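Local structure of putative hexose oxidase (Nonomuraea sp. ATCC 39727, 5AWV) at residues E94-N99 with H517-R522; S253-D258 with F309-Q314; D391-G396 with A439-W444. The protein is a flavoprotein oxidase that binds FAD covalently and probably oxidises a hexose-derived sugar of teicoplanin-type glycopeptide antibiotics. One frame throughout, in Å; residues are numbered along the deposited sequence.

Interaction 1. Residues E94-N99 with H517-R522. With FAD (flavin-adenine dinucleotide), chain M.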
loop_
_atom_site.group_PDB
_atom_site.type_symbol
_atom_site.label_atom_id
_atom_site.label_comp_id
_atom_site.label_asym_id
_atom_site.label_seq_id
_atom_site.Cartn_x
_atom_site.Cartn_y
_atom_site.Cartn_z
ATOM N N GLU A 94 -3.932 3.331 -10.029
ATOM C CA GLU A 94 -4.458 3.070 -11.375
ATOM C C GLU A 94 -5.878 2.512 -11.307
ATOM O O GLU A 94 -6.426 2.275 -10.251
ATOM C CB GLU A 94 -3.533 2.112 -12.177
ATOM C CG GLU A 94 -2.453 2.828 -12.941
ATOM C CD GLU A 94 -2.999 3.686 -14.079
ATOM O OE1 GLU A 94 -4.233 3.664 -14.299
ATOM O OE2 GLU A 94 -2.193 4.345 -14.735
ATOM N N ASP A 95 -6.480 2.333 -12.476
ATOM C CA ASP A 95 -7.869 1.827 -12.631
ATOM C C ASP A 95 -7.996 0.304 -12.561
ATOM O O ASP A 95 -8.888 -0.262 -13.197
ATOM C CB ASP A 95 -8.456 2.276 -13.976
ATOM C CG ASP A 95 -7.814 1.555 -15.160
ATOM O OD1 ASP A 95 -6.738 0.842 -15.012
ATOM O OD2 ASP A 95 -8.409 1.723 -16.248
ATOM N N PHE A 96 -7.200 -0.355 -11.740
ATOM C CA PHE A 96 -7.192 -1.807 -11.735
ATOM C C PHE A 96 -8.490 -2.361 -11.148
ATOM O O PHE A 96 -8.912 -3.466 -11.504
ATOM C CB PHE A 96 -6.033 -2.373 -10.941
ATOM C CG PHE A 96 -4.659 -2.004 -11.439
ATOM C CD1 PHE A 96 -4.421 -1.415 -12.692
ATOM C CD2 PHE A 96 -3.558 -2.320 -10.653
ATOM C CE1 PHE A 96 -3.127 -1.157 -13.109
ATOM C CE2 PHE A 96 -2.262 -2.037 -11.084
ATOM C CZ PHE A 96 -2.035 -1.431 -12.309
ATOM N N VAL A 97 -9.129 -1.618 -10.252
ATOM C CA VAL A 97 -10.363 -2.047 -9.644
ATOM C C VAL A 97 -11.539 -1.285 -10.220
ATOM O O VAL A 97 -12.575 -1.928 -10.475
ATOM C CB VAL A 97 -10.322 -1.860 -8.110
ATOM C CG1 VAL A 97 -11.605 -2.303 -7.428
ATOM C CG2 VAL A 97 -9.101 -2.622 -7.552
ATOM N N ASP A 98 -11.420 0.043 -10.349
ATOM C CA ASP A 98 -12.521 0.894 -10.733
ATOM C C ASP A 98 -12.336 1.254 -12.223
ATOM O O ASP A 98 -11.548 2.126 -12.589
ATOM C CB ASP A 98 -12.597 2.151 -9.913
ATOM C CG ASP A 98 -12.964 1.890 -8.464
ATOM O OD1 ASP A 98 -13.918 1.129 -8.209
ATOM O OD2 ASP A 98 -12.296 2.523 -7.589
ATOM N N ASN A 99 -12.968 0.453 -13.080
ATOM C CA ASN A 99 -12.962 0.706 -14.556
ATOM C C ASN A 99 -14.280 0.154 -15.090
ATOM O O ASN A 99 -14.876 -0.706 -14.455
ATOM C CB ASN A 99 -11.682 0.177 -15.279
ATOM C CG ASN A 99 -11.528 -1.310 -15.191
ATOM O OD1 ASN A 99 -10.561 -1.851 -14.597
ATOM N ND2 ASN A 99 -12.490 -2.012 -15.707
ATOM N N HIS A 517 -5.386 -6.998 -15.222
ATOM C CA HIS A 517 -5.575 -5.555 -15.287
ATOM C C HIS A 517 -4.505 -4.957 -16.155
ATOM O O HIS A 517 -3.674 -5.690 -16.675
ATOM C CB HIS A 517 -5.630 -4.950 -13.871
ATOM C CG HIS A 517 -4.447 -5.270 -13.002
ATOM N ND1 HIS A 517 -3.181 -4.804 -13.273
ATOM C CD2 HIS A 517 -4.346 -6.012 -11.872
ATOM C CE1 HIS A 517 -2.353 -5.200 -12.312
ATOM N NE2 HIS A 517 -3.038 -5.931 -11.446
ATOM N N ALA A 518 -4.470 -3.617 -16.324
ATOM C CA ALA A 518 -3.519 -2.926 -17.264
ATOM C C ALA A 518 -1.977 -3.237 -17.287
ATOM O O ALA A 518 -1.337 -3.178 -18.339
ATOM C CB ALA A 518 -3.777 -1.409 -17.266
ATOM N N LEU A 519 -1.437 -3.626 -16.159
ATOM C CA LEU A 519 -0.048 -3.885 -15.914
ATOM C C LEU A 519 0.027 -5.234 -15.120
ATOM O O LEU A 519 0.834 -5.396 -14.215
ATOM C CB LEU A 519 0.519 -2.769 -15.021
ATOM C CG LEU A 519 0.596 -1.364 -15.643
ATOM C CD1 LEU A 519 1.093 -0.430 -14.569
ATOM C CD2 LEU A 519 1.511 -1.378 -16.864
ATOM N N SER A 520 -0.805 -6.219 -15.513
ATOM C CA SER A 520 -0.721 -7.595 -14.958
ATOM C C SER A 520 0.253 -8.462 -15.732
ATOM O O SER A 520 0.419 -8.354 -16.950
ATOM C CB SER A 520 -2.079 -8.213 -14.814
ATOM O OG SER A 520 -2.703 -8.337 -16.116
ATOM N N ILE A 521 0.952 -9.290 -14.992
ATOM C CA ILE A 521 1.925 -10.226 -15.513
ATOM C C ILE A 521 1.140 -11.172 -16.470
ATOM O O ILE A 521 0.028 -11.617 -16.177
ATOM C CB ILE A 521 2.607 -10.974 -14.384
ATOM C CG1 ILE A 521 3.394 -9.980 -13.473
ATOM C CG2 ILE A 521 3.560 -12.014 -14.939
ATOM C CD1 ILE A 521 3.641 -10.470 -12.074
ATOM N N ARG A 522 1.689 -11.361 -17.650
ATOM C CA ARG A 522 1.099 -12.250 -18.651
ATOM C C ARG A 522 1.721 -13.633 -18.490
ATOM O O ARG A 522 2.941 -13.712 -18.236
ATOM C CB ARG A 522 1.470 -11.736 -20.007
ATOM C CG ARG A 522 0.922 -10.369 -20.283
ATOM C CD ARG A 522 -0.387 -10.452 -21.028
ATOM N NE ARG A 522 -1.531 -10.135 -20.179
ATOM C CZ ARG A 522 -2.806 -10.316 -20.533
ATOM N NH1 ARG A 522 -3.114 -10.828 -21.740
ATOM N NH2 ARG A 522 -3.785 -9.976 -19.670
HETATM P PA FAD M . -6.499 -1.642 -3.672
HETATM O O1A FAD M . -6.854 -0.516 -4.622
HETATM O O2A FAD M . -7.511 -2.258 -2.823
HETATM O O5B FAD M . -5.712 -2.777 -4.442
HETATM C C5B FAD M . -4.567 -2.514 -5.323
HETATM C C4B FAD M . -4.365 -3.666 -6.257
HETATM O O4B FAD M . -4.073 -4.897 -5.586
HETATM C C3B FAD M . -5.538 -3.991 -7.196
HETATM O O3B FAD M . -5.141 -4.571 -8.462
HETATM C C2B FAD M . -6.261 -4.979 -6.334
HETATM O O2B FAD M . -7.137 -5.736 -7.100
HETATM C C1B FAD M . -5.161 -5.771 -5.709
HETATM N N9A FAD M . -5.574 -6.352 -4.453
HETATM C C8A FAD M . -6.102 -5.780 -3.364
HETATM N N7A FAD M . -6.274 -6.668 -2.359
HETATM C C5A FAD M . -5.830 -7.840 -2.791
HETATM C C6A FAD M . -5.791 -9.215 -2.248
HETATM N N6A FAD M . -6.266 -9.418 -1.022
HETATM N N1A FAD M . -5.234 -10.180 -3.038
HETATM C C2A FAD M . -4.788 -9.914 -4.301
HETATM N N3A FAD M . -4.830 -8.685 -4.887
HETATM C C4A FAD M . -5.386 -7.664 -4.174
HETATM N N1 FAD M . 3.023 2.763 -0.898
HETATM C C2 FAD M . 4.192 2.647 -0.201
HETATM O O2 FAD M . 4.902 1.630 -0.367
HETATM N N3 FAD M . 4.598 3.572 0.684
HETATM C C4 FAD M . 3.816 4.611 1.042
HETATM O O4 FAD M . 4.186 5.442 1.901
HETATM C C4X FAD M . 2.525 4.785 0.364
HETATM N N5 FAD M . 1.664 5.822 0.661
HETATM C C5X FAD M . 0.419 5.930 0.103
HETATM C C6 FAD M . -0.424 6.982 0.521
HETATM C C7 FAD M . -1.653 7.077 -0.185
HETATM C C7M FAD M . -2.619 8.232 0.184
HETATM C C8 FAD M . -2.093 6.080 -1.240
HETATM C C8M FAD M . -3.508 6.055 -1.767
HETATM C C9 FAD M . -1.216 5.018 -1.551
HETATM C C9A FAD M . 0.007 4.928 -0.953
HETATM N N10 FAD M . 0.931 3.892 -1.256
HETATM C C10 FAD M . 2.153 3.767 -0.616
HETATM C "C1'" FAD M . 0.618 2.884 -2.322
HETATM C "C2'" FAD M . 0.034 1.631 -1.789
HETATM O "O2'" FAD M . 1.117 0.872 -1.286
HETATM C "C3'" FAD M . -0.532 0.956 -2.982
HETATM O "O3'" FAD M . -1.492 1.870 -3.517
HETATM C "C4'" FAD M . -1.212 -0.380 -2.575
HETATM O "O4'" FAD M . -1.287 -1.182 -3.757
HETATM C "C5'" FAD M . -2.606 -0.083 -2.084
HETATM O "O5'" FAD M . -3.223 -1.283 -1.578
HETATM P P FAD M . -4.765 -1.274 -1.279
HETATM O O1P FAD M . -5.161 -2.541 -0.696
HETATM O O2P FAD M . -5.206 -0.066 -0.500
HETATM O O3P FAD M . -5.316 -0.986 -2.755
HETATM O O HOH W 1 -6.868 -2.032 -15.626
#

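Interaction 2. Residues S253-D258 with F309-Q314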
loop_
_atom_site.group_PDB
_atom_site.type_symbol
_atom_site.label_atom_id
_atom_site.label_comp_id
_atom_site.label_asym_id
_atom_site.label_seq_id
_atom_site.Cartn_x
_atom_site.Cartn_y
_atom_site.Cartn_z
ATOM N N SER A 253 11.779 17.287 12.262
ATOM C CA SER A 253 11.825 18.645 11.830
ATOM C C SER A 253 11.355 18.737 10.413
ATOM O O SER A 253 11.570 17.797 9.657
ATOM C CB SER A 253 13.314 19.084 11.918
ATOM O OG SER A 253 13.504 20.411 11.445
ATOM N N THR A 254 10.752 19.844 10.010
ATOM C CA THR A 254 10.493 20.104 8.574
ATOM C C THR A 254 11.193 21.396 8.186
ATOM O O THR A 254 10.926 22.422 8.794
ATOM C CB THR A 254 8.976 20.176 8.354
ATOM O OG1 THR A 254 8.375 18.918 8.743
ATOM C CG2 THR A 254 8.590 20.572 6.937
ATOM N N VAL A 255 12.120 21.339 7.228
ATOM C CA VAL A 255 12.773 22.512 6.666
ATOM C C VAL A 255 11.803 23.035 5.577
ATOM O O VAL A 255 11.280 22.234 4.727
ATOM C CB VAL A 255 14.104 22.153 5.980
ATOM C CG1 VAL A 255 14.760 23.354 5.294
ATOM C CG2 VAL A 255 15.082 21.536 6.924
ATOM N N THR A 256 11.492 24.337 5.582
ATOM C CA THR A 256 10.637 24.917 4.548
ATOM C C THR A 256 11.453 25.746 3.587
ATOM O O THR A 256 12.387 26.395 4.003
ATOM C CB THR A 256 9.517 25.721 5.245
ATOM O OG1 THR A 256 8.793 24.826 6.119
ATOM C CG2 THR A 256 8.544 26.177 4.262
ATOM N N PHE A 257 11.141 25.737 2.309
ATOM C CA PHE A 257 11.816 26.540 1.345
ATOM C C PHE A 257 10.820 27.479 0.754
ATOM O O PHE A 257 9.633 27.189 0.724
ATOM C CB PHE A 257 12.397 25.677 0.235
ATOM C CG PHE A 257 13.318 24.619 0.755
ATOM C CD1 PHE A 257 14.634 24.892 0.976
ATOM C CD2 PHE A 257 12.845 23.357 1.053
ATOM C CE1 PHE A 257 15.482 23.911 1.469
ATOM C CE2 PHE A 257 13.692 22.377 1.547
ATOM C CZ PHE A 257 15.023 22.650 1.735
ATOM N N ASP A 258 11.295 28.582 0.212
ATOM C CA ASP A 258 10.382 29.580 -0.319
ATOM C C ASP A 258 10.696 29.721 -1.765
ATOM O O ASP A 258 11.831 29.970 -2.149
ATOM C CB ASP A 258 10.580 30.884 0.443
ATOM C CG ASP A 258 9.591 31.944 0.040
ATOM O OD1 ASP A 258 8.813 31.771 -0.933
ATOM O OD2 ASP A 258 9.627 32.993 0.696
ATOM N N PHE A 309 6.864 23.483 -0.664
ATOM C CA PHE A 309 8.242 23.210 -0.923
ATOM C C PHE A 309 8.870 23.022 0.438
ATOM O O PHE A 309 9.106 23.996 1.158
ATOM C CB PHE A 309 8.835 24.407 -1.673
ATOM C CG PHE A 309 10.146 24.134 -2.383
ATOM C CD1 PHE A 309 10.957 22.981 -2.122
ATOM C CD2 PHE A 309 10.625 25.050 -3.286
ATOM C CE1 PHE A 309 12.139 22.823 -2.730
ATOM C CE2 PHE A 309 11.796 24.829 -3.981
ATOM C CZ PHE A 309 12.569 23.704 -3.710
ATOM N N MET A 310 9.068 21.746 0.856
ATOM C CA MET A 310 9.474 21.447 2.196
ATOM C C MET A 310 10.127 20.062 2.299
ATOM O O MET A 310 10.023 19.276 1.384
ATOM C CB MET A 310 8.275 21.511 3.093
ATOM C CG MET A 310 7.149 20.635 2.652
ATOM S SD MET A 310 5.997 20.538 4.015
ATOM C CE MET A 310 4.710 19.806 3.051
ATOM N N MET A 311 10.746 19.782 3.430
ATOM C CA MET A 311 11.505 18.544 3.634
ATOM C C MET A 311 11.288 18.093 5.041
ATOM O O MET A 311 12.014 18.496 5.958
ATOM C CB MET A 311 12.976 18.715 3.281
ATOM C CG MET A 311 13.768 17.444 3.385
ATOM S SD MET A 311 15.516 17.578 2.954
ATOM C CE MET A 311 16.147 18.244 4.496
ATOM N N PRO A 312 10.255 17.291 5.253
ATOM C CA PRO A 312 10.155 16.684 6.583
ATOM C C PRO A 312 11.308 15.694 6.809
ATOM O O PRO A 312 11.768 14.993 5.839
ATOM C CB PRO A 312 8.776 15.950 6.560
ATOM C CG PRO A 312 8.115 16.480 5.336
ATOM C CD PRO A 312 9.116 16.991 4.387
ATOM N N ILE A 313 11.753 15.609 8.041
ATOM C CA ILE A 313 12.802 14.702 8.447
ATOM C C ILE A 313 12.408 14.044 9.765
ATOM O O ILE A 313 11.847 14.699 10.679
ATOM C CB ILE A 313 14.119 15.456 8.689
ATOM C CG1 ILE A 313 14.396 16.403 7.538
ATOM C CG2 ILE A 313 15.281 14.522 8.982
ATOM C CD1 ILE A 313 15.408 17.456 7.930
ATOM N N GLN A 314 12.780 12.784 9.921
ATOM C CA GLN A 314 12.712 12.173 11.228
ATOM C C GLN A 314 13.855 11.289 11.497
ATOM O O GLN A 314 14.402 10.638 10.572
ATOM C CB GLN A 314 11.389 11.419 11.348
ATOM C CG GLN A 314 11.207 10.339 10.367
ATOM C CD GLN A 314 9.848 9.565 10.542
ATOM O OE1 GLN A 314 9.834 8.396 10.870
ATOM N NE2 GLN A 314 8.783 10.231 10.326
HETATM O O HOH W 2 7.063 26.158 0.803
#

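Interaction 3. Residues D391-G396 with A439-W444. With T55 (8-methylnonanoic acid), chain Z.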
loop_
_atom_site.group_PDB
_atom_site.type_symbol
_atom_site.label_atom_id
_atom_site.label_comp_id
_atom_site.label_asym_id
_atom_site.label_seq_id
_atom_site.Cartn_x
_atom_site.Cartn_y
_atom_site.Cartn_z
ATOM N N ASP A 391 1.290 26.974 -15.072
ATOM C CA ASP A 391 0.086 27.783 -15.109
ATOM C C ASP A 391 -1.103 26.866 -15.386
ATOM O O ASP A 391 -1.060 26.032 -16.273
ATOM C CB ASP A 391 0.190 28.869 -16.189
ATOM C CG ASP A 391 1.138 30.030 -15.774
ATOM O OD1 ASP A 391 1.341 30.245 -14.547
ATOM O OD2 ASP A 391 1.674 30.734 -16.673
ATOM N N GLY A 392 -2.119 27.021 -14.574
ATOM C CA GLY A 392 -3.335 26.221 -14.667
ATOM C C GLY A 392 -3.265 24.913 -13.886
ATOM O O GLY A 392 -4.247 24.202 -13.807
ATOM N N ILE A 393 -2.131 24.627 -13.266
ATOM C CA ILE A 393 -1.951 23.367 -12.547
ATOM C C ILE A 393 -2.295 23.592 -11.125
ATOM O O ILE A 393 -1.654 24.424 -10.468
ATOM C CB ILE A 393 -0.504 22.857 -12.653
ATOM C CG1 ILE A 393 -0.100 22.813 -14.107
ATOM C CG2 ILE A 393 -0.367 21.527 -11.876
ATOM C CD1 ILE A 393 -1.060 21.948 -14.950
ATOM N N ASP A 394 -3.334 22.909 -10.636
ATOM C CA ASP A 394 -3.745 23.010 -9.262
ATOM C C ASP A 394 -2.690 22.573 -8.249
ATOM O O ASP A 394 -2.419 23.280 -7.268
ATOM C CB ASP A 394 -5.030 22.198 -8.994
ATOM C CG ASP A 394 -6.281 22.752 -9.721
ATOM O OD1 ASP A 394 -6.209 23.861 -10.263
ATOM O OD2 ASP A 394 -7.311 22.042 -9.764
ATOM N N TYR A 395 -2.144 21.364 -8.434
ATOM C CA TYR A 395 -0.995 20.889 -7.622
ATOM C C TYR A 395 -0.117 20.096 -8.497
ATOM O O TYR A 395 -0.609 19.318 -9.304
ATOM C CB TYR A 395 -1.425 19.997 -6.456
ATOM C CG TYR A 395 -0.243 19.459 -5.643
ATOM C CD1 TYR A 395 0.504 20.310 -4.829
ATOM C CD2 TYR A 395 0.090 18.091 -5.642
ATOM C CE1 TYR A 395 1.595 19.862 -4.093
ATOM C CE2 TYR A 395 1.151 17.606 -4.880
ATOM C CZ TYR A 395 1.919 18.473 -4.141
ATOM O OH TYR A 395 2.951 18.011 -3.388
ATOM N N GLY A 396 1.177 20.412 -8.442
ATOM C CA GLY A 396 2.162 19.686 -9.147
ATOM C C GLY A 396 3.377 19.621 -8.250
ATOM O O GLY A 396 3.704 20.619 -7.543
ATOM N N ALA A 439 -7.097 16.864 -18.602
ATOM C CA ALA A 439 -6.188 16.709 -19.716
ATOM C C ALA A 439 -4.981 17.635 -19.582
ATOM O O ALA A 439 -3.857 17.251 -19.907
ATOM C CB ALA A 439 -6.901 16.947 -21.066
ATOM N N LYS A 440 -5.209 18.834 -19.071
ATOM C CA LYS A 440 -4.131 19.832 -18.903
ATOM C C LYS A 440 -3.087 19.368 -17.803
ATOM O O LYS A 440 -1.864 19.559 -17.959
ATOM C CB LYS A 440 -4.761 21.151 -18.508
ATOM C CG LYS A 440 -3.821 22.305 -18.468
ATOM C CD LYS A 440 -4.570 23.544 -17.966
ATOM C CE LYS A 440 -3.635 24.747 -17.818
ATOM N NZ LYS A 440 -3.048 25.272 -19.091
ATOM N N HIS A 441 -3.592 18.763 -16.739
ATOM C CA HIS A 441 -2.717 18.212 -15.684
ATOM C C HIS A 441 -1.957 16.957 -16.140
ATOM O O HIS A 441 -0.778 16.843 -15.882
ATOM C CB HIS A 441 -3.471 17.900 -14.460
ATOM C CG HIS A 441 -4.029 19.086 -13.768
ATOM N ND1 HIS A 441 -5.036 19.859 -14.316
ATOM C CD2 HIS A 441 -3.724 19.647 -12.575
ATOM C CE1 HIS A 441 -5.325 20.845 -13.487
ATOM N NE2 HIS A 441 -4.547 20.742 -12.428
ATOM N N LEU A 442 -2.617 16.031 -16.833
ATOM C CA LEU A 442 -1.937 14.910 -17.424
ATOM C C LEU A 442 -0.839 15.384 -18.329
ATOM O O LEU A 442 0.249 14.840 -18.325
ATOM C CB LEU A 442 -2.893 13.998 -18.187
ATOM C CG LEU A 442 -3.958 13.255 -17.323
ATOM C CD1 LEU A 442 -4.754 12.258 -18.152
ATOM C CD2 LEU A 442 -3.382 12.517 -16.126
ATOM N N THR A 443 -1.128 16.382 -19.147
ATOM C CA THR A 443 -0.128 16.908 -20.050
ATOM C C THR A 443 1.135 17.392 -19.344
ATOM O O THR A 443 2.243 17.099 -19.778
ATOM C CB THR A 443 -0.741 18.038 -20.942
ATOM O OG1 THR A 443 -1.725 17.440 -21.814
ATOM C CG2 THR A 443 0.330 18.685 -21.776
ATOM N N TRP A 444 0.918 18.142 -18.287
ATOM C CA TRP A 444 1.981 18.754 -17.506
ATOM C C TRP A 444 2.872 17.674 -16.848
ATOM O O TRP A 444 4.065 17.681 -16.952
ATOM C CB TRP A 444 1.340 19.678 -16.481
ATOM C CG TRP A 444 2.409 20.319 -15.659
ATOM C CD1 TRP A 444 3.167 21.380 -16.013
ATOM C CD2 TRP A 444 2.940 19.838 -14.391
ATOM N NE1 TRP A 444 4.123 21.649 -15.034
ATOM C CE2 TRP A 444 3.991 20.739 -14.012
ATOM C CE3 TRP A 444 2.583 18.796 -13.513
ATOM C CZ2 TRP A 444 4.771 20.565 -12.833
ATOM C CZ3 TRP A 444 3.319 18.648 -12.298
ATOM C CH2 TRP A 444 4.409 19.531 -11.983
HETATM C CAD T55 Z . -4.932 19.866 -6.695
HETATM C CAE T55 Z . -5.837 19.360 -5.601
HETATM C CAG T55 Z . -5.025 18.651 -4.518
HETATM C CAH T55 Z . -4.419 17.360 -5.079
HETATM C CAI T55 Z . -3.432 16.742 -4.097
HETATM C CAJ T55 Z . -2.851 15.441 -4.660
HETATM C CAK T55 Z . -2.279 14.647 -3.508
HETATM C CAL T55 Z . -1.864 13.227 -3.928
HETATM C CAF T55 Z . -6.575 20.547 -5.021
HETATM C C T55 Z . -1.175 12.561 -2.728
HETATM O O T55 Z . -1.066 13.123 -1.615
#

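Interaction 1. Residues E94-N99 with H517-R522
F96 and H517 lie ring on ring, their centroids 3.8 Å apart and their planes only 12° from parallel. The imidazole lies over one face of the phenyl ring, shifted so that H517 ND1 stands above its middle, and H517 CE1 comes within 3.4 Å of F96 CE2. H517 reaches this place with CG between its backbone N and carbonyl carbon (chi1 55°). Its other face rests on CB of S520, so the imidazole is held between an aromatic ring and an aliphatic carbon. NE2 of H517 is bonded to the carbonyl oxygen of G218, which fixes the rotation of the ring. The stack joins the FAD-binding domain of this oxygen-dependent flavin oxidase to its C-terminal berberine-bridge-like stretch beside the adenosine ribose of the cofactor. Ribose O3B of FAD lies at the edge of the F96 ring, 3.4 Å from F96 CB, and V97 CG2 packs by the neighbouring ribose hydroxyl. Farther along the same phenyl group, L519 CB approaches F96 CZ at 4.0 Å, with its CD1 at the ring edge and in plane. A518 adds its methyl group, CB, 4.2 Å from F96 CE1. One water bridges the two segments, donating to D95 OD1 and accepting from A518 N (3.0 Å from the water oxygen).

Interaction 2. Residues S253-D258 with F309-Q314
F257 and F309 are brought together by different first torsions: F257 has CG anti to its carbonyl carbon (chi1 -56°), while F309 has CG anti to its backbone N (chi1 -163°). These torsions set F257 CB over one face of the F309 ring, toward its rim and 3.9 Å from the centroid. The two rings themselves are oblique, with F257 CD2 and F309 CD1 3.7 Å apart, and M311 CB lies at the edge of the F257 ring. Next along the same face, V255 CG2 touches both M311 CE and I313 CD1, each at 4.2 Å; the bend at the end of the M311 chain turns its methyl group to this meeting. On the other face, T254 points CG2 at M310 SD (3.9 Å) and sets OG1 beside the P312 ring, 3.7 Å from P312 CB. T254 OG1 is hydrogen-bonded to the backbone of the bound peptide, on which P312 also packs. Between the faces, S253 and V255 each exchange two backbone bonds with I313 and M311, and F257 N adds one to F309 O (2.9 Å). T254 with P312 and T256 with M310 are the non-hydrogen-bonded pairs of this register. A water linking F309 N to F257 O follows the last direct bond. This is antiparallel pairing inside the seven-stranded sheet, whose V255, M311 and I313 face is covered by helices 264-280 and 322-334 and whose T254 and P312 face meets the bound peptide.

Interaction 3. Residues D391-G396 with A439-W444
The imidazole of H441 has CD1 of I393 over the centre of one face, 4.3 Å from the ring centroid, and the backbone of D394 at its edge. I393 also serves the indole of W444: its CG1 lies over a face of the five-membered ring, 4.1 Å from that centroid and towards the rim, while its CD1 packs against W444 CB at 3.6 Å. One isoleucine thus fills the angle between two aromatic side chains that lie a helical turn apart. At the imidazole edge D394 N donates to H441 NE2 (3.1 Å), a nearly straight bond at 167° although the donor is tilted from the ring plane. H441 ND1 is engaged by the carbonyl oxygen of N437, so both ring nitrogens have partners and the ring is fixed in rotation. The D394 carboxylate turns to A433 N, its plane 69° from that of the imidazole. At the far end of the indole, W444 CZ3 comes within 3.5 Å of G396 CA; the ring lies directly against the backbone of this residue, which has no side chain. K440, extended until its last torsion, lays CE against the backbone, 3.3 Å from D391 O and close to G392 CA. D394 CB and Y395 CB meanwhile touch CAD of the 8-methylnonanoic acid, at 3.3 Å for D394. Helix 438-452 thus packs on the loop that leads into strand 395-402 of the antiparallel sheet, and on G396 at the start of that strand; D394, ending the loop, and Y395, the first strand residue, belong to the acyl-chain pocket.

How the interactions relate
Interaction 2 is the buried one, and its backbone ladder is reinforced by apolar side chains; interactions 1 and 3 are only partly buried and rely on aromatic side chains, a ring pair in interaction 1 and an isoleucine between two rings in interaction 3. Interactions 2 and 3 reach the same seven-stranded sheet, at strands 249-257 and 309-316 for one and strand 395-402 for the other, with nearest atoms about 7 Å apart. Interaction 1 belongs elsewhere, across the chain's centre from interaction 2, and joins loops beside the FAD ribose. H517 meets its partner segment by stacking, H441 also by a hydrogen bond. The bound groups differ too: cofactor in interaction 1, bound peptide in 2, acyl chain in 3.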